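Local coordinates for 50S ribosomal protein L16 arginine hydroxylase (Escherichia coli, PDB 4CCL), which catalyses the iron- and 2-oxoglutarate-dependent hydroxylation of an arginine in ribosomal protein uL16 and works as a homodimer, at residues 139-144 and 168-173. Residues are numbered along the deposited sequence; the frame is centred on the assembly and turned at random.
Sequences RRRWRV and IIDEEL. With SO4 (sulfate ion), chain L.
Asp170 OD2 is gripped by two arginines from the facing strand: Arg141 NH2 bonds to it at 2.7 Å and almost straight (170°), while Arg143 NE adds a weak hydrogen bond within a salt bridge, its NH2 bonding instead to the backbone O of Phe165. Arg141 also gives its NE to the other oxygen, Asp170 OD1, at 2.9 Å, so the guanidinium meets the carboxylate side-on, each oxygen using its syn lone pair and the two planes only 22° apart. The Arg141 chain is extended, with CG anti to the backbone N (chi1 180°), and it leans past its cross-strand partner Glu172 to the diagonally placed Asp170. A methionine here has no N-H to offer, and the Asp170 carboxylate would probably be left to turn, with the weak bond from Arg143 as its remaining polar side-chain partner across the two strands. Arg139 NH1 reaches Glu172 OE1 at 3.1 Å in a further salt bridge, and its NH2 pairs with Glu193.

Beneath these charges the strands run antiparallel: Trp142 and Glu171 exchange both backbone bonds, and Arg140 O accepts Leu173 N at 2.9 Å. At the far end Ile168 and Ile169 both face Val144 in a classic beta bulge, where Val144 O takes Ile169 N and, weakly, Ile168 N.

The other face is mostly apolar. Leu173 CD2 meets Trp142 CD1 at 3.5 Å, and Val144 and Ile169 lie side by side, CB to CB 4.0 Å. From this face Arg140, inferred to bind substrate, sends NH1 to a sulfate oxygen, O3, at 2.7 Å; Ser114 also holds the sulfate. Strand 140-145 is the middle of three, between 167-173 and 187-191, and Trp142, Val144 and Leu173 pack on strand 178-181 of the larger sheet within the cupin-like JmjC domain.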
ATOM      1  N   ARG B 139     -26.450 -13.494  35.764  1.00 53.60           N
ATOM      2  CA  ARG B 139     -26.533 -14.632  34.855  1.00 51.85           C
ATOM      3  C   ARG B 139     -26.982 -14.223  33.457  1.00 52.12           C
ATOM      4  O   ARG B 139     -27.767 -13.288  33.290  1.00 53.69           O
ATOM      5  CB  ARG B 139     -27.484 -15.702  35.402  1.00 56.03           C
ATOM      6  CG  ARG B 139     -26.975 -16.433  36.633  1.00 69.76           C
ATOM      7  CD  ARG B 139     -27.853 -17.612  37.006  1.00 82.70           C
ATOM      8  NE  ARG B 139     -29.266 -17.259  37.052  1.00 92.33           N
ATOM      9  CZ  ARG B 139     -30.184 -17.751  36.227  1.00 92.89           C
ATOM     10  NH1 ARG B 139     -29.835 -18.628  35.294  1.00 84.53           N
ATOM     11  NH2 ARG B 139     -31.450 -17.371  36.340  1.00 95.72           N
ATOM     12  N   ARG B 140     -26.478 -14.934  32.455  1.00 49.22           N
ATOM     13  CA  ARG B 140     -26.902 -14.725  31.078  1.00 54.77           C
ATOM     14  C   ARG B 140     -27.163 -16.051  30.397  1.00 51.70           C
ATOM     15  O   ARG B 140     -26.554 -17.069  30.730  1.00 43.72           O
ATOM     16  CB  ARG B 140     -25.845 -13.960  30.282  1.00 58.21           C
ATOM     17  CG  ARG B 140     -25.408 -12.665  30.915  1.00 59.07           C
ATOM     18  CD  ARG B 140     -24.532 -11.859  29.984  1.00 55.72           C
ATOM     19  NE  ARG B 140     -25.314 -11.063  29.045  1.00 53.66           N
ATOM     20  CZ  ARG B 140     -24.812 -10.504  27.950  1.00 58.94           C
ATOM     21  NH1 ARG B 140     -23.530 -10.669  27.647  1.00 57.80           N
ATOM     22  NH2 ARG B 140     -25.590  -9.789  27.150  1.00 60.94           N
ATOM     23  N   ARG B 141     -28.083 -16.030  29.444  1.00 50.75           N
ATOM     24  CA  ARG B 141     -28.281 -17.155  28.556  1.00 45.20           C
ATOM     25  C   ARG B 141     -27.406 -16.933  27.336  1.00 50.02           C
ATOM     26  O   ARG B 141     -27.527 -15.909  26.658  1.00 64.87           O
ATOM     27  CB  ARG B 141     -29.745 -17.267  28.143  1.00 49.27           C
ATOM     28  CG  ARG B 141     -30.039 -18.419  27.198  1.00 54.67           C
ATOM     29  CD  ARG B 141     -31.495 -18.397  26.778  1.00 60.54           C
ATOM     30  NE  ARG B 141     -31.835 -19.488  25.871  1.00 64.61           N
ATOM     31  CZ  ARG B 141     -33.027 -19.631  25.302  1.00 62.78           C
ATOM     32  NH1 ARG B 141     -33.985 -18.749  25.546  1.00 62.27           N
ATOM     33  NH2 ARG B 141     -33.259 -20.652  24.487  1.00 63.25           N
ATOM     34  N   TRP B 142     -26.512 -17.882  27.086  1.00 43.16           N
ATOM     35  CA  TRP B 142     -25.648 -17.867  25.918  1.00 49.79           C
ATOM     36  C   TRP B 142     -25.984 -19.005  24.965  1.00 53.80           C
ATOM     37  O   TRP B 142     -26.217 -20.151  25.379  1.00 59.06           O
ATOM     38  CB  TRP B 142     -24.172 -17.924  26.318  1.00 46.08           C
ATOM     39  CG  TRP B 142     -23.595 -16.576  26.594  1.00 50.10           C
ATOM     40  CD1 TRP B 142     -23.352 -16.025  27.811  1.00 50.98           C
ATOM     41  CD2 TRP B 142     -23.207 -15.597  25.610  1.00 51.74           C
ATOM     42  NE1 TRP B 142     -22.826 -14.763  27.656  1.00 50.12           N
ATOM     43  CE2 TRP B 142     -22.730 -14.481  26.344  1.00 51.88           C
ATOM     44  CE3 TRP B 142     -23.216 -15.561  24.224  1.00 52.10           C
ATOM     45  CZ2 TRP B 142     -22.265 -13.337  25.684  1.00 54.23           C
ATOM     46  CZ3 TRP B 142     -22.752 -14.422  23.588  1.00 51.88           C
ATOM     47  CH2 TRP B 142     -22.283 -13.324  24.323  1.00 52.39           C
ATOM     48  N   ARG B 143     -26.008 -18.658  23.684  1.00 52.70           N
ATOM     49  CA  ARG B 143     -26.335 -19.575  22.611  1.00 48.06           C
ATOM     50  C   ARG B 143     -25.285 -19.476  21.510  1.00 51.22           C
ATOM     51  O   ARG B 143     -24.893 -18.381  21.110  1.00 49.02           O
ATOM     52  CB  ARG B 143     -27.727 -19.271  22.051  1.00 49.69           C
ATOM     53  CG  ARG B 143     -28.851 -19.430  23.070  1.00 51.75           C
ATOM     54  CD  ARG B 143     -30.210 -19.048  22.498  1.00 53.49           C
ATOM     55  NE  ARG B 143     -30.626 -19.944  21.424  1.00 63.62           N
ATOM     56  CZ  ARG B 143     -30.601 -19.630  20.133  1.00 70.41           C
ATOM     57  NH1 ARG B 143     -30.184 -18.431  19.749  1.00 72.68           N
ATOM     58  NH2 ARG B 143     -30.997 -20.512  19.227  1.00 71.64           N
ATOM     59  N   VAL B 144     -24.815 -20.628  21.042  1.00 55.47           N
ATOM     60  CA  VAL B 144     -23.870 -20.682  19.938  1.00 54.73           C
ATOM     61  C   VAL B 144     -24.372 -21.669  18.893  1.00 52.43           C
ATOM     62  O   VAL B 144     -24.733 -22.801  19.222  1.00 62.55           O
ATOM     63  CB  VAL B 144     -22.471 -21.130  20.403  1.00 51.72           C
ATOM     64  CG1 VAL B 144     -21.460 -20.937  19.282  1.00 41.08           C
ATOM     65  CG2 VAL B 144     -22.043 -20.361  21.644  1.00 43.54           C
ATOM     66  N   ILE B 168     -26.129 -25.045  18.874  1.00 65.85           N
ATOM     67  CA  ILE B 168     -25.418 -26.239  19.311  1.00 57.68           C
ATOM     68  C   ILE B 168     -25.004 -26.080  20.771  1.00 59.69           C
ATOM     69  O   ILE B 168     -24.591 -27.039  21.420  1.00 64.82           O
ATOM     70  CB  ILE B 168     -24.180 -26.543  18.440  1.00 55.52           C
ATOM     71  CG1 ILE B 168     -23.096 -25.484  18.641  1.00 50.19           C
ATOM     72  CG2 ILE B 168     -24.576 -26.650  16.978  1.00 59.65           C
ATOM     73  CD1 ILE B 168     -21.834 -25.748  17.846  1.00 48.07           C
ATOM     74  N   ILE B 169     -25.102 -24.854  21.277  1.00 55.42           N
ATOM     75  CA  ILE B 169     -24.930 -24.603  22.704  1.00 47.27           C
ATOM     76  C   ILE B 169     -26.023 -23.665  23.197  1.00 53.74           C
ATOM     77  O   ILE B 169     -26.150 -22.559  22.699  1.00 65.80           O
ATOM     78  CB  ILE B 169     -23.552 -23.973  23.023  1.00 49.24           C
ATOM     79  CG1 ILE B 169     -22.421 -24.974  22.773  1.00 49.20           C
ATOM     80  CG2 ILE B 169     -23.505 -23.489  24.467  1.00 38.79           C
ATOM     81  CD1 ILE B 169     -21.033 -24.398  22.976  1.00 45.51           C
ATOM     82  N   ASP B 170     -26.829 -24.112  24.153  1.00 60.96           N
ATOM     83  CA  ASP B 170     -27.762 -23.208  24.817  1.00 64.55           C
ATOM     84  C   ASP B 170     -27.636 -23.423  26.321  1.00 65.08           C
ATOM     85  O   ASP B 170     -28.028 -24.472  26.830  1.00 61.86           O
ATOM     86  CB  ASP B 170     -29.193 -23.502  24.347  1.00 65.67           C
ATOM     87  CG  ASP B 170     -30.178 -22.408  24.728  1.00 74.17           C
ATOM     88  OD1 ASP B 170     -29.988 -21.764  25.781  1.00 74.83           O
ATOM     89  OD2 ASP B 170     -31.149 -22.192  23.970  1.00 78.88           O
ATOM     90  N   GLU B 171     -27.137 -22.417  27.039  1.00 61.39           N
ATOM     91  CA  GLU B 171     -26.855 -22.589  28.469  1.00 59.62           C
ATOM     92  C   GLU B 171     -26.979 -21.292  29.258  1.00 68.73           C
ATOM     93  O   GLU B 171     -26.943 -20.205  28.695  1.00 66.24           O
ATOM     94  CB  GLU B 171     -25.452 -23.179  28.694  1.00 62.40           C
ATOM     95  CG  GLU B 171     -25.245 -24.601  28.181  1.00 76.25           C
ATOM     96  CD  GLU B 171     -24.028 -25.278  28.777  1.00 88.77           C
ATOM     97  OE1 GLU B 171     -23.651 -24.932  29.917  1.00 93.19           O
ATOM     98  OE2 GLU B 171     -23.451 -26.161  28.106  1.00 92.98           O
ATOM     99  N   GLU B 172     -27.132 -21.420  30.571  1.00 71.06           N
ATOM    100  CA  GLU B 172     -27.105 -20.271  31.467  1.00 69.66           C
ATOM    101  C   GLU B 172     -25.781 -20.256  32.213  1.00 69.14           C
ATOM    102  O   GLU B 172     -25.421 -21.235  32.867  1.00 78.78           O
ATOM    103  CB  GLU B 172     -28.251 -20.346  32.469  1.00 70.29           C
ATOM    104  CG  GLU B 172     -29.627 -20.413  31.842  1.00 78.02           C
ATOM    105  CD  GLU B 172     -30.703 -20.751  32.855  1.00 82.39           C
ATOM    106  OE1 GLU B 172     -30.363 -21.312  33.918  1.00 77.35           O
ATOM    107  OE2 GLU B 172     -31.886 -20.451  32.592  1.00 87.93           O
ATOM    108  N   LEU B 173     -25.058 -19.147  32.120  1.00 59.36           N
ATOM    109  CA  LEU B 173     -23.716 -19.072  32.691  1.00 55.74           C
ATOM    110  C   LEU B 173     -23.701 -18.510  34.109  1.00 59.67           C
ATOM    111  O   LEU B 173     -24.222 -17.425  34.371  1.00 60.62           O
ATOM    112  CB  LEU B 173     -22.783 -18.270  31.778  1.00 54.89           C
ATOM    113  CG  LEU B 173     -21.952 -19.061  30.760  1.00 52.41           C
ATOM    114  CD1 LEU B 173     -22.782 -20.121  30.055  1.00 52.55           C
ATOM    115  CD2 LEU B 173     -21.315 -18.128  29.740  1.00 49.53           C
TER
HETATM  116  S   SO4 L1375     -21.504  -9.210  25.017  1.00 68.78           S
HETATM  117  O1  SO4 L1375     -20.672  -9.442  26.195  1.00 62.68           O
HETATM  118  O2  SO4 L1375     -20.802  -9.656  23.817  1.00 74.15           O
HETATM  119  O3  SO4 L1375     -22.749  -9.961  25.137  1.00 75.26           O
HETATM  120  O4  SO4 L1375     -21.793  -7.782  24.920  1.00 65.34           O